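Local coordinates for protein pectinesterase (Sitophilus oryzae, PDB 4PMH) that probably helps the rice weevil digest plant cell walls by hydrolysing the methyl esters of pectin to leave polygalacturonate and methanol, at residues A[166-171]-A[195-199]; A[190-196]-A[216-222]; A[242-248]-A[275-280]. One frame throughout, in Å; residues are numbered along the deposited sequence.

Interaction 1. Residues A[166-171]-A[195-199]; sequences IENSAK and LLGHQ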
loop_
_atom_site.group_PDB
_atom_site.type_symbol
_atom_site.label_atom_id
_atom_site.label_comp_id
_atom_site.label_asym_id
_atom_site.label_seq_id
_atom_site.Cartn_x
_atom_site.Cartn_y
_atom_site.Cartn_z
ATOM N N ILE A 166 -0.135 -0.693 -11.993
ATOM C CA ILE A 166 -1.344 -1.355 -11.556
ATOM C C ILE A 166 -2.351 -0.289 -11.189
ATOM O O ILE A 166 -2.048 0.613 -10.412
ATOM C CB ILE A 166 -1.123 -2.266 -10.312
ATOM C CG1 ILE A 166 0.025 -3.267 -10.540
ATOM C CG2 ILE A 166 -2.391 -3.020 -9.980
ATOM C CD1 ILE A 166 0.566 -3.900 -9.277
ATOM N N GLU A 167 -3.559 -0.415 -11.719
ATOM C CA GLU A 167 -4.567 0.596 -11.521
ATOM C C GLU A 167 -5.920 -0.005 -11.221
ATOM O O GLU A 167 -6.357 -0.933 -11.892
ATOM C CB GLU A 167 -4.692 1.462 -12.788
ATOM C CG GLU A 167 -5.878 2.413 -12.752
ATOM C CD GLU A 167 -5.878 3.339 -13.936
ATOM O OE1 GLU A 167 -5.788 2.825 -15.068
ATOM O OE2 GLU A 167 -5.945 4.568 -13.720
ATOM N N ASN A 168 -6.596 0.563 -10.229
ATOM C CA ASN A 168 -8.037 0.374 -10.095
ATOM C C ASN A 168 -8.685 1.756 -10.271
ATOM O O ASN A 168 -8.559 2.643 -9.427
ATOM C CB ASN A 168 -8.379 -0.287 -8.763
ATOM C CG ASN A 168 -9.812 -0.801 -8.709
ATOM O OD1 ASN A 168 -10.709 -0.278 -9.390
ATOM N ND2 ASN A 168 -10.031 -1.841 -7.906
ATOM N N SER A 169 -9.360 1.926 -11.397
ATOM C CA SER A 169 -9.728 3.244 -11.898
ATOM C C SER A 169 -11.083 3.703 -11.372
ATOM O O SER A 169 -11.578 4.739 -11.779
ATOM C CB SER A 169 -9.726 3.260 -13.426
ATOM O OG SER A 169 -10.667 2.348 -13.986
ATOM N N ALA A 170 -11.670 2.951 -10.457
ATOM C CA ALA A 170 -12.977 3.318 -9.906
ATOM C C ALA A 170 -12.931 4.674 -9.205
ATOM O O ALA A 170 -12.184 4.857 -8.236
ATOM C CB ALA A 170 -13.478 2.260 -8.945
ATOM N N LYS A 171 -13.731 5.600 -9.724
ATOM C CA LYS A 171 -13.972 6.903 -9.116
ATOM C C LYS A 171 -15.466 7.300 -9.314
ATOM O O LYS A 171 -15.802 8.472 -9.458
ATOM C CB LYS A 171 -13.027 7.952 -9.723
ATOM C CG LYS A 171 -12.962 7.934 -11.246
ATOM C CD LYS A 171 -12.010 8.989 -11.804
ATOM C CE LYS A 171 -12.728 10.276 -12.193
ATOM N NZ LYS A 171 -11.838 11.202 -12.960
ATOM N N LEU A 195 1.361 2.771 -8.967
ATOM C CA LEU A 195 0.187 2.212 -8.332
ATOM C C LEU A 195 -0.878 3.316 -8.301
ATOM O O LEU A 195 -0.659 4.358 -7.687
ATOM C CB LEU A 195 0.554 1.686 -6.921
ATOM C CG LEU A 195 1.757 0.726 -6.854
ATOM C CD1 LEU A 195 2.145 0.454 -5.412
ATOM C CD2 LEU A 195 1.446 -0.577 -7.581
ATOM N N LEU A 196 -2.002 3.108 -9.004
ATOM C CA LEU A 196 -2.924 4.189 -9.331
ATOM C C LEU A 196 -4.350 3.900 -8.866
ATOM O O LEU A 196 -4.906 2.852 -9.131
ATOM C CB LEU A 196 -2.960 4.446 -10.844
ATOM C CG LEU A 196 -1.652 4.417 -11.656
ATOM C CD1 LEU A 196 -1.945 4.520 -13.147
ATOM C CD2 LEU A 196 -0.679 5.497 -11.222
ATOM N N GLY A 197 -4.940 4.853 -8.186
ATOM C CA GLY A 197 -6.281 4.679 -7.719
ATOM C C GLY A 197 -6.756 5.961 -7.114
ATOM O O GLY A 197 -6.229 7.035 -7.411
ATOM N N HIS A 198 -7.765 5.842 -6.266
ATOM C CA HIS A 198 -8.280 6.992 -5.560
ATOM C C HIS A 198 -8.363 6.673 -4.087
ATOM O O HIS A 198 -7.447 7.039 -3.337
ATOM C CB HIS A 198 -9.589 7.438 -6.174
ATOM C CG HIS A 198 -9.387 8.203 -7.433
ATOM N ND1 HIS A 198 -9.342 7.598 -8.668
ATOM C CD2 HIS A 198 -9.133 9.514 -7.643
ATOM C CE1 HIS A 198 -9.084 8.506 -9.589
ATOM N NE2 HIS A 198 -8.957 9.676 -8.993
ATOM N N GLN A 199 -9.414 5.974 -3.668
ATOM C CA GLN A 199 -9.548 5.544 -2.278
ATOM C C GLN A 199 -9.045 4.110 -2.140
ATOM O O GLN A 199 -9.497 3.246 -2.867
ATOM C CB GLN A 199 -11.014 5.636 -1.851
ATOM C CG GLN A 199 -11.265 5.403 -0.379
ATOM C CD GLN A 199 -12.682 5.801 0.057
ATOM O OE1 GLN A 199 -13.443 6.420 -0.702
ATOM N NE2 GLN A 199 -13.036 5.447 1.276
HETATM O O HOH W 1 -9.131 3.551 -6.230
HETATM O O HOH W 2 -9.608 4.996 -9.008
HETATM O O HOH W 3 -11.592 4.742 -5.366
#
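I166 and E167 pair in parallel with L195 and L196: L196 N donates to I166 O at 2.9 Å, and L196 O accepts from N168 N at 3.0 Å. On one side of this sheet the side chains of I166 and L195 run side by side in the same direction and meet through I166 CD1 and L195 CD2, 3.8 Å apart. On the other side E167 lies across L196, CB against CB at 4.0 Å; with CG anti to the backbone N (chi1 171°) and an extended chain, OE2 stays near L196 CD1 while OE1 hydrogen-bonds T104 OG1 on the neighbouring strand 101-105. Beyond G197 the chains part, and water fills in for direct bonds. One water accepts from H198 N at 2.7 Å; a second lies at the H198 ring edge, 2.6 Å from ND1; a third joins A170 O to Q199 N. K171 CB sits over one face of the H198 imidazole, 4.1 Å from its centroid, while K171 NZ and H198 NE2 both reach D246. Neighbouring coils of a right-handed parallel beta-helix, the pectinesterase fold, stack in this way, and here they lead into the cleft where Q199 probably stabilises the transition state.

Interaction 2. Residues A[190-196]-A[216-222]; sequences IHNARLL and YTNTYIE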
loop_
_atom_site.group_PDB
_atom_site.type_symbol
_atom_site.label_atom_id
_atom_site.label_comp_id
_atom_site.label_asym_id
_atom_site.label_seq_id
_atom_site.Cartn_x
_atom_site.Cartn_y
_atom_site.Cartn_z
ATOM N N ILE A 190 8.557 -4.168 -4.218
ATOM C CA ILE A 190 7.912 -3.447 -5.321
ATOM C C ILE A 190 8.900 -2.392 -5.804
ATOM O O ILE A 190 9.299 -1.515 -5.033
ATOM C CB ILE A 190 6.636 -2.728 -4.852
ATOM C CG1 ILE A 190 5.638 -3.697 -4.246
ATOM C CG2 ILE A 190 5.996 -1.976 -6.006
ATOM C CD1 ILE A 190 5.987 -4.161 -2.858
ATOM N N HIS A 191 9.333 -2.475 -7.058
ATOM C CA HIS A 191 10.426 -1.633 -7.522
ATOM C C HIS A 191 10.108 -1.018 -8.872
ATOM O O HIS A 191 9.761 -1.732 -9.810
ATOM C CB HIS A 191 11.708 -2.445 -7.582
ATOM C CG HIS A 191 12.892 -1.690 -8.101
ATOM N ND1 HIS A 191 13.381 -0.555 -7.490
ATOM C CD2 HIS A 191 13.726 -1.945 -9.138
ATOM C CE1 HIS A 191 14.441 -0.122 -8.152
ATOM N NE2 HIS A 191 14.675 -0.950 -9.153
ATOM N N ASN A 192 10.224 0.304 -8.971
ATOM C CA ASN A 192 10.018 0.991 -10.238
ATOM C C ASN A 192 8.607 0.752 -10.787
ATOM O O ASN A 192 8.426 0.403 -11.936
ATOM C CB ASN A 192 11.089 0.579 -11.260
ATOM C CG ASN A 192 11.104 1.482 -12.490
ATOM O OD1 ASN A 192 10.891 2.702 -12.401
ATOM N ND2 ASN A 192 11.346 0.882 -13.654
ATOM N N ALA A 193 7.610 0.959 -9.947
ATOM C CA ALA A 193 6.238 0.685 -10.314
ATOM C C ALA A 193 5.395 1.916 -10.130
ATOM O O ALA A 193 5.838 2.919 -9.539
ATOM C CB ALA A 193 5.696 -0.467 -9.464
ATOM N N ARG A 194 4.176 1.842 -10.656
ATOM C CA ARG A 194 3.209 2.915 -10.564
ATOM C C ARG A 194 1.895 2.278 -10.075
ATOM O O ARG A 194 1.401 1.335 -10.690
ATOM C CB ARG A 194 3.024 3.576 -11.953
ATOM C CG ARG A 194 4.291 4.175 -12.587
ATOM C CD ARG A 194 4.087 4.728 -14.005
ATOM N NE ARG A 194 3.018 5.732 -14.081
ATOM C CZ ARG A 194 1.829 5.587 -14.690
ATOM N NH1 ARG A 194 1.485 4.478 -15.346
ATOM N NH2 ARG A 194 0.951 6.591 -14.648
ATOM N N LEU A 195 1.361 2.771 -8.967
ATOM C CA LEU A 195 0.187 2.212 -8.332
ATOM C C LEU A 195 -0.878 3.316 -8.301
ATOM O O LEU A 195 -0.659 4.358 -7.687
ATOM C CB LEU A 195 0.554 1.686 -6.921
ATOM C CG LEU A 195 1.757 0.726 -6.854
ATOM C CD1 LEU A 195 2.145 0.454 -5.412
ATOM C CD2 LEU A 195 1.446 -0.577 -7.581
ATOM N N LEU A 196 -2.002 3.108 -9.004
ATOM C CA LEU A 196 -2.924 4.189 -9.331
ATOM C C LEU A 196 -4.350 3.900 -8.866
ATOM O O LEU A 196 -4.906 2.852 -9.131
ATOM C CB LEU A 196 -2.960 4.446 -10.844
ATOM C CG LEU A 196 -1.652 4.417 -11.656
ATOM C CD1 LEU A 196 -1.945 4.520 -13.147
ATOM C CD2 LEU A 196 -0.679 5.497 -11.222
ATOM N N TYR A 216 9.211 -0.984 -0.894
ATOM C CA TYR A 216 8.897 -0.190 -2.068
ATOM C C TYR A 216 10.059 0.738 -2.392
ATOM O O TYR A 216 10.449 1.526 -1.581
ATOM C CB TYR A 216 7.665 0.662 -1.793
ATOM C CG TYR A 216 6.437 -0.164 -1.559
ATOM C CD1 TYR A 216 6.226 -0.829 -0.346
ATOM C CD2 TYR A 216 5.492 -0.311 -2.562
ATOM C CE1 TYR A 216 5.089 -1.617 -0.150
ATOM C CE2 TYR A 216 4.373 -1.079 -2.379
ATOM C CZ TYR A 216 4.174 -1.736 -1.177
ATOM O OH TYR A 216 3.044 -2.497 -1.042
ATOM N N THR A 217 10.585 0.640 -3.602
ATOM C CA THR A 217 11.655 1.500 -4.070
ATOM C C THR A 217 11.284 2.090 -5.412
ATOM O O THR A 217 10.701 1.402 -6.253
ATOM C CB THR A 217 12.975 0.717 -4.231
ATOM O OG1 THR A 217 12.712 -0.533 -4.864
ATOM C CG2 THR A 217 13.585 0.455 -2.886
ATOM N N ASN A 218 11.616 3.367 -5.599
ATOM C CA ASN A 218 11.426 4.054 -6.858
ATOM C C ASN A 218 10.035 3.890 -7.428
ATOM O O ASN A 218 9.870 3.668 -8.593
ATOM C CB ASN A 218 12.488 3.605 -7.852
ATOM C CG ASN A 218 13.887 3.816 -7.316
ATOM O OD1 ASN A 218 14.351 3.088 -6.438
ATOM N ND2 ASN A 218 14.551 4.836 -7.809
ATOM N N THR A 219 9.036 4.048 -6.577
ATOM C CA THR A 219 7.676 3.731 -6.931
ATOM C C THR A 219 6.757 4.943 -6.704
ATOM O O THR A 219 6.913 5.710 -5.730
ATOM C CB THR A 219 7.249 2.457 -6.168
ATOM O OG1 THR A 219 7.932 1.331 -6.743
ATOM C CG2 THR A 219 5.731 2.219 -6.224
ATOM N N TYR A 220 5.818 5.092 -7.640
ATOM C CA TYR A 220 4.861 6.183 -7.715
ATOM C C TYR A 220 3.476 5.663 -7.301
ATOM O O TYR A 220 2.973 4.681 -7.863
ATOM C CB TYR A 220 4.783 6.715 -9.164
ATOM C CG TYR A 220 3.716 7.770 -9.382
ATOM C CD1 TYR A 220 3.972 9.119 -9.106
ATOM C CD2 TYR A 220 2.442 7.426 -9.844
ATOM C CE1 TYR A 220 3.000 10.088 -9.307
ATOM C CE2 TYR A 220 1.456 8.397 -10.035
ATOM C CZ TYR A 220 1.738 9.719 -9.769
ATOM O OH TYR A 220 0.763 10.676 -9.932
ATOM N N ILE A 221 2.863 6.333 -6.339
ATOM C CA ILE A 221 1.619 5.896 -5.772
ATOM C C ILE A 221 0.663 7.088 -5.687
ATOM O O ILE A 221 1.014 8.118 -5.095
ATOM C CB ILE A 221 1.826 5.299 -4.345
ATOM C CG1 ILE A 221 2.931 4.242 -4.348
ATOM C CG2 ILE A 221 0.522 4.717 -3.805
ATOM C CD1 ILE A 221 3.413 3.854 -2.978
ATOM N N GLU A 222 -0.535 6.950 -6.261
ATOM C CA GLU A 222 -1.505 8.033 -6.218
ATOM C C GLU A 222 -2.865 7.607 -5.721
ATOM O O GLU A 222 -3.257 6.459 -5.846
ATOM C CB GLU A 222 -1.648 8.758 -7.582
ATOM C CG GLU A 222 -2.078 7.918 -8.764
ATOM C CD GLU A 222 -2.249 8.716 -10.078
ATOM O OE1 GLU A 222 -3.233 8.417 -10.784
ATOM O OE2 GLU A 222 -1.425 9.611 -10.414
HETATM O O HOH W 4 11.889 -2.745 -3.653
HETATM O O HOH W 5 7.950 4.600 -10.982
#
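I190 lies beside Y216, the two side chains pointing the same way, and each atom of the isoleucine finds the ring. Its CB stands 3.5 Å from Y216 CD2. From there CG2 heads toward T219 OG1, while CG1, anti to the carbonyl carbon, comes against CE2. A chi2 of 76° then folds CD1 back over the ring face, a CH-pi contact 3.6 Å from the centroid. L195 CD1 meets the same ring at its edge, and F236 of the next coil stacks on it. With an alanine in place of Y216, I190 CD1 would probably lose the ring face it rests on, and F236 its stacking partner. I190, L195, Y216 and I221 all face the inside of the right-handed parallel beta-helix, where L181 and L202 of another of its sheets close over them.

Two coils are in step here: residues 190-196 run parallel to 216-222, in register throughout, crossing from one sheet of the helix to the next at the turn. There each coil bends at an asparagine, N192 or N218, with left-handed helical backbone angles. T219 OG1 ties these stacked turns together: it accepts from A193 N at 3.2 Å and donates to T217 O at 2.8 Å, arriving from above the carbonyl plane. T217 O also takes N192 N, so two donors grip it.

On the outer face H191 ND1 and T217 OG1 share a hydrogen bond of 2.7 Å, the hydroxyl lying near the imidazole plane, and a water links the same OG1 to I190 O. Further along, L196 CD2 meets the Y220 ring at its edge, 3.8 Å from CE2, and presses on E222 CG. Y220 OH donates to E222 OE2 in a very short bond, and R194, its guanidinium face over L196 CD2, reaches S165 through NH1.

Interaction 3. Residues A[242-248]-A[275-280]; sequences YVKADRR and TGDSAW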
loop_
_atom_site.group_PDB
_atom_site.type_symbol
_atom_site.label_atom_id
_atom_site.label_comp_id
_atom_site.label_asym_id
_atom_site.label_seq_id
_atom_site.Cartn_x
_atom_site.Cartn_y
_atom_site.Cartn_z
ATOM N N TYR A 242 1.251 10.858 -4.560
ATOM C CA TYR A 242 0.617 11.956 -5.278
ATOM C C TYR A 242 -0.870 12.012 -4.953
ATOM O O TYR A 242 -1.611 11.077 -5.253
ATOM C CB TYR A 242 0.824 11.776 -6.786
ATOM C CG TYR A 242 0.484 12.994 -7.600
ATOM C CD1 TYR A 242 -0.828 13.272 -7.927
ATOM C CD2 TYR A 242 1.481 13.877 -8.029
ATOM C CE1 TYR A 242 -1.154 14.396 -8.651
ATOM C CE2 TYR A 242 1.166 15.016 -8.761
ATOM C CZ TYR A 242 -0.159 15.268 -9.062
ATOM O OH TYR A 242 -0.520 16.371 -9.805
ATOM N N VAL A 243 -1.289 13.105 -4.342
ATOM C CA VAL A 243 -2.668 13.297 -3.942
ATOM C C VAL A 243 -3.419 13.907 -5.110
ATOM O O VAL A 243 -3.167 15.040 -5.487
ATOM C CB VAL A 243 -2.793 14.232 -2.747
ATOM C CG1 VAL A 243 -4.240 14.308 -2.280
ATOM C CG2 VAL A 243 -1.904 13.743 -1.615
ATOM N N LYS A 244 -4.336 13.139 -5.668
ATOM C CA LYS A 244 -5.076 13.553 -6.837
ATOM C C LYS A 244 -6.230 14.441 -6.442
ATOM O O LYS A 244 -6.782 14.321 -5.357
ATOM C CB LYS A 244 -5.620 12.335 -7.581
ATOM C CG LYS A 244 -4.580 11.592 -8.409
ATOM C CD LYS A 244 -5.219 10.715 -9.481
ATOM C CE LYS A 244 -5.816 11.518 -10.629
ATOM N NZ LYS A 244 -4.835 11.983 -11.652
ATOM N N ALA A 245 -6.602 15.325 -7.360
ATOM C CA ALA A 245 -7.704 16.257 -7.144
ATOM C C ALA A 245 -8.880 16.003 -8.104
ATOM O O ALA A 245 -9.924 16.662 -7.997
ATOM C CB ALA A 245 -7.190 17.685 -7.291
ATOM N N ASP A 246 -8.734 15.026 -8.999
ATOM C CA ASP A 246 -9.692 14.813 -10.099
ATOM C C ASP A 246 -10.968 14.103 -9.683
ATOM O O ASP A 246 -11.968 14.151 -10.401
ATOM C CB ASP A 246 -9.058 13.997 -11.226
ATOM C CG ASP A 246 -8.985 12.523 -10.895
ATOM O OD1 ASP A 246 -8.725 12.203 -9.714
ATOM O OD2 ASP A 246 -9.207 11.685 -11.793
ATOM N N ARG A 247 -10.928 13.369 -8.580
ATOM C CA ARG A 247 -12.153 12.800 -8.060
ATOM C C ARG A 247 -12.723 13.742 -7.030
ATOM O O ARG A 247 -13.929 13.865 -6.894
ATOM C CB ARG A 247 -11.910 11.427 -7.444
ATOM C CG ARG A 247 -13.190 10.698 -7.060
ATOM C CD ARG A 247 -12.902 9.304 -6.538
ATOM N NE ARG A 247 -12.316 9.350 -5.204
ATOM C CZ ARG A 247 -12.797 8.742 -4.124
ATOM N NH1 ARG A 247 -13.907 7.992 -4.166
ATOM N NH2 ARG A 247 -12.154 8.883 -2.977
ATOM N N ARG A 248 -11.861 14.407 -6.281
ATOM C CA ARG A 248 -12.338 15.193 -5.158
ATOM C C ARG A 248 -11.291 16.171 -4.684
ATOM O O ARG A 248 -10.091 15.919 -4.805
ATOM C CB ARG A 248 -12.752 14.262 -4.029
ATOM C CG ARG A 248 -12.064 12.903 -4.085
ATOM C CD ARG A 248 -11.896 12.311 -2.713
ATOM N NE ARG A 248 -11.150 13.230 -1.873
ATOM C CZ ARG A 248 -11.336 13.391 -0.569
ATOM N NH1 ARG A 248 -12.256 12.693 0.100
ATOM N NH2 ARG A 248 -10.596 14.270 0.071
ATOM N N THR A 275 3.337 14.795 -2.542
ATOM C CA THR A 275 2.911 15.911 -3.359
ATOM C C THR A 275 1.504 15.653 -3.888
ATOM O O THR A 275 0.807 14.731 -3.437
ATOM C CB THR A 275 3.931 16.124 -4.502
ATOM O OG1 THR A 275 3.669 17.362 -5.159
ATOM C CG2 THR A 275 3.891 14.987 -5.507
ATOM N N GLY A 276 1.077 16.464 -4.839
ATOM C CA GLY A 276 -0.246 16.277 -5.389
ATOM C C GLY A 276 -0.597 17.371 -6.354
ATOM O O GLY A 276 0.250 18.199 -6.694
ATOM N N ASP A 277 -1.864 17.358 -6.772
ATOM C CA ASP A 277 -2.400 18.352 -7.683
ATOM C C ASP A 277 -2.391 19.723 -7.036
ATOM O O ASP A 277 -2.566 19.850 -5.823
ATOM C CB ASP A 277 -3.842 18.005 -8.103
ATOM C CG ASP A 277 -3.915 16.900 -9.152
ATOM O OD1 ASP A 277 -2.990 16.763 -10.005
ATOM O OD2 ASP A 277 -4.929 16.152 -9.129
ATOM N N SER A 278 -2.235 20.737 -7.886
ATOM C CA SER A 278 -2.069 22.142 -7.494
ATOM C C SER A 278 -3.208 22.645 -6.650
ATOM O O SER A 278 -3.023 23.502 -5.801
ATOM C CB SER A 278 -1.977 23.021 -8.748
ATOM O OG SER A 278 -1.233 22.358 -9.753
ATOM N N ALA A 279 -4.398 22.119 -6.904
ATOM C CA ALA A 279 -5.563 22.483 -6.120
ATOM C C ALA A 279 -5.294 22.398 -4.608
ATOM O O ALA A 279 -5.668 23.316 -3.871
ATOM C CB ALA A 279 -6.749 21.616 -6.519
ATOM N N TRP A 280 -4.632 21.318 -4.167
ATOM C CA TRP A 280 -4.288 21.113 -2.742
ATOM C C TRP A 280 -3.264 22.123 -2.235
ATOM O O TRP A 280 -3.253 22.443 -1.045
ATOM C CB TRP A 280 -3.700 19.713 -2.493
ATOM C CG TRP A 280 -4.604 18.618 -2.860
ATOM C CD1 TRP A 280 -4.414 17.705 -3.839
ATOM C CD2 TRP A 280 -5.863 18.328 -2.264
ATOM N NE1 TRP A 280 -5.480 16.843 -3.892
ATOM C CE2 TRP A 280 -6.390 17.206 -2.934
ATOM C CE3 TRP A 280 -6.596 18.902 -1.215
ATOM C CZ2 TRP A 280 -7.624 16.649 -2.604
ATOM C CZ3 TRP A 280 -7.829 18.356 -0.889
ATOM C CH2 TRP A 280 -8.327 17.238 -1.571
#
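Y242 and V243 pair in parallel with T275 and G276, and hydrogen bonds continue the pairing into the loops beyond. V243 N donates to T275 O, and D277 N to V243 O at 3.0 Å. The D277 carboxylate then takes one partner on each oxygen. Y242 OH donates to OD1 at 2.5 Å, coming from above the carboxylate plane, with the ring and carboxylate planes 81° apart; A245 N donates to OD2 at 2.6 Å, on its anti side. This double grip fixes the turn of the carboxylate, and K244 NZ, 4.9 Å from D277 OD2, may add to the negative group's stability without touching it. W280 NE1 donates a hydrogen bond to K244 O, 3.2 Å away, in the indole plane but from well above the carbonyl plane.

Both strands belong to one parallel sheet of the right-handed beta-helix; 275-276 belongs to the coil that follows that of 242-243, and the short helix 278-283 leaves straight after it, over the loop that follows 242-243. The side chains of R248 and Q199, the probable transition-state stabiliser, are about 6 Å apart.

Two rings are each covered on one face. The Y242 ring lies flat over G276, whose CA sits 3.7 Å from the centroid, almost on the ring normal, where no side chain intervenes. CG anti to the backbone N (chi1 -167°) swings the tyrosine across to this glycine. V243 CG1 presses on one face of the W280 indole, near its rim, 3.2 Å from NE1, and R248 O approaches CZ2.

Apolar contacts complete the join: A245 CB packs against A279 CB, and T275 CG2 against Y242 CD2.

All three contacts join neighbouring strands of one parallel sheet of the beta-helix, in which 165-168, 194-196, 220-223, 240-243 and 273-276 follow one another; interaction 2 alone runs round the turn into a second sheet. Interactions 1 and 2 share strand 194-196, so L195 and L196 pack against a coil on either flank; I221 O and Y242 N join interaction 2 to interaction 3. Interaction 1 is buried and relies on waters where its strands diverge. Interaction 2, partly buried, combines an aliphatic and aromatic interior with hydroxyl bonds at its turns. Interaction 3 lies at the surface and depends on a carboxylate and an indole. D246 of 242-248 ties it back to interaction 1.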